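Local coordinates for VWFA domain-containing protein (Alicyclobacillus acidocaldarius subsp. acidocaldarius, PDB 3RAG) that is of unknown function but carries a von Willebrand factor A-like fold and holds a sodium ion at what is probably the metal site of that family, at residues 15-20 with 41-46. Sequence-based numbering, arbitrary orientation.
Sequences VITDGC and VNVIGI. With NA (sodium ion), chain C.
Thr17 and Val43 meet through methyls placed by chi1: Thr17 turns OG1 anti to its backbone N (-175°), which leaves CG2 between N and the carbonyl carbon, 4.0 Å from Val43 CG1. On the other face of the sheet, Ile16 has its CG2 anti to N, and this methyl meets Ile46 CD1 at 4.0 Å, the two side chains crossing at a slant. Val15 packs beside Val41 and Val43 on the Thr17 face, which helix 58-66 covers around Val41 and Val43; helix 79-106 packs on Ile44 and Ile46 on the opposite face. The strand axes of 15-17 and 41-46 run parallel, at 16° to each other. Val15 N gives a nearly straight hydrogen bond to Asn42 O (2.9 Å), and Val15 O accepts Ile44 N at 2.8 Å. Thr17 N then bonds to Ile44 O at 3.0 Å, while Ile46 N to Thr17 O is weak and bent (134°). With helix 27-36 the strands form a beta-alpha-beta unit of the Rossmann-like vWA domain. Where strand 10-17 ends, Asp18 OD1 binds sodium at 2.4 Å, alongside Ser144, Ser146 and two waters, probably at the family's MIDAS, and OD2 salt-bridges Lys150. Asp142 OD2 accepts a hydrogen bond from Asp18 N and is also hydrogen-bonded to Thr17 OG1. The pairing thus leads a buried, largely apolar strand into a metal ligand, whose carboxylate sodium and lysine share, probably stabilising its negative charge.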
loop_
_atom_site.group_PDB
_atom_site.type_symbol
_atom_site.label_atom_id
_atom_site.label_comp_id
_atom_site.label_asym_id
_atom_site.label_seq_id
_atom_site.Cartn_x
_atom_site.Cartn_y
_atom_site.Cartn_z
ATOM N N VAL A 15 1.383 4.373 1.488
ATOM C CA VAL A 15 2.039 5.666 1.611
ATOM C C VAL A 15 2.706 5.728 2.985
ATOM O O VAL A 15 2.049 5.473 3.993
ATOM C CB VAL A 15 1.009 6.799 1.523
ATOM C CG1 VAL A 15 1.704 8.160 1.692
ATOM C CG2 VAL A 15 0.258 6.715 0.169
ATOM N N ILE A 16 3.985 6.090 3.018
ATOM C CA ILE A 16 4.713 6.263 4.275
ATOM C C ILE A 16 5.160 7.721 4.358
ATOM O O ILE A 16 5.896 8.208 3.476
ATOM C CB ILE A 16 5.915 5.296 4.380
ATOM C CG1 ILE A 16 5.413 3.840 4.270
ATOM C CG2 ILE A 16 6.654 5.537 5.696
ATOM C CD1 ILE A 16 6.519 2.767 4.288
ATOM N N THR A 17 4.731 8.431 5.396
ATOM C CA THR A 17 4.824 9.884 5.347
ATOM C C THR A 17 4.993 10.469 6.741
ATOM O O THR A 17 4.609 9.834 7.730
ATOM C CB THR A 17 3.532 10.458 4.650
ATOM O OG1 THR A 17 3.639 11.869 4.475
ATOM C CG2 THR A 17 2.258 10.162 5.510
ATOM N N ASP A 18 5.563 11.667 6.837
ATOM C CA ASP A 18 5.634 12.337 8.146
ATOM C C ASP A 18 4.790 13.606 8.253
ATOM O O ASP A 18 5.061 14.480 9.090
ATOM C CB ASP A 18 7.087 12.568 8.621
ATOM C CG ASP A 18 7.794 13.656 7.845
ATOM O OD1 ASP A 18 7.288 14.033 6.772
ATOM O OD2 ASP A 18 8.879 14.103 8.277
ATOM N N GLY A 19 3.755 13.715 7.419
ATOM C CA GLY A 19 2.796 14.791 7.612
ATOM C C GLY A 19 1.960 15.088 6.385
ATOM O O GLY A 19 2.338 14.716 5.277
ATOM N N CYS A 20 0.860 15.811 6.577
ATOM C CA CYS A 20 -0.088 16.090 5.503
ATOM C C CYS A 20 0.530 16.810 4.303
ATOM O O CYS A 20 1.498 17.562 4.437
ATOM C CB CYS A 20 -1.241 16.926 6.034
ATOM S SG CYS A 20 -0.685 18.424 6.868
ATOM N N VAL A 41 -5.681 1.842 -0.575
ATOM C CA VAL A 41 -4.592 2.754 -0.205
ATOM C C VAL A 41 -4.466 2.747 1.311
ATOM O O VAL A 41 -5.433 3.056 2.022
ATOM C CB VAL A 41 -4.851 4.206 -0.692
ATOM C CG1 VAL A 41 -3.642 5.117 -0.397
ATOM C CG2 VAL A 41 -5.163 4.214 -2.191
ATOM N N ASN A 42 -3.283 2.366 1.792
ATOM C CA ASN A 42 -2.959 2.350 3.222
ATOM C C ASN A 42 -1.965 3.472 3.523
ATOM O O ASN A 42 -1.173 3.859 2.647
ATOM C CB ASN A 42 -2.294 1.019 3.592
ATOM C CG ASN A 42 -3.246 -0.170 3.499
ATOM O OD1 ASN A 42 -2.861 -1.286 3.084
ATOM N ND2 ASN A 42 -4.465 0.053 3.873
ATOM N N VAL A 43 -2.021 4.032 4.726
ATOM C CA VAL A 43 -1.107 5.128 5.070
ATOM C C VAL A 43 -0.472 4.870 6.430
ATOM O O VAL A 43 -1.170 4.603 7.419
ATOM C CB VAL A 43 -1.843 6.479 5.144
ATOM C CG1 VAL A 43 -0.818 7.632 5.371
ATOM C CG2 VAL A 43 -2.684 6.717 3.869
ATOM N N ILE A 44 0.848 4.971 6.469
ATOM C CA ILE A 44 1.559 4.993 7.741
ATOM C C ILE A 44 2.070 6.404 7.990
ATOM O O ILE A 44 2.856 6.950 7.196
ATOM C CB ILE A 44 2.753 4.017 7.738
ATOM C CG1 ILE A 44 2.245 2.571 7.665
ATOM C CG2 ILE A 44 3.645 4.254 8.964
ATOM C CD1 ILE A 44 3.363 1.506 7.489
ATOM N N GLY A 45 1.627 6.995 9.097
ATOM C CA GLY A 45 2.140 8.297 9.524
ATOM C C GLY A 45 3.233 8.032 10.562
ATOM O O GLY A 45 3.131 7.101 11.350
ATOM N N ILE A 46 4.286 8.837 10.551
ATOM C CA ILE A 46 5.414 8.595 11.443
ATOM C C ILE A 46 5.424 9.591 12.595
ATOM O O ILE A 46 5.353 10.807 12.388
ATOM C CB ILE A 46 6.764 8.698 10.674
ATOM C CG1 ILE A 46 6.788 7.744 9.465
ATOM C CG2 ILE A 46 7.924 8.390 11.623
ATOM C CD1 ILE A 46 8.017 7.974 8.540
HETATM NA NA NA C . 7.250 16.290 5.869
HETATM O O HOH W 1 5.355 15.300 4.570
HETATM O O HOH W 2 5.520 18.493 6.407
#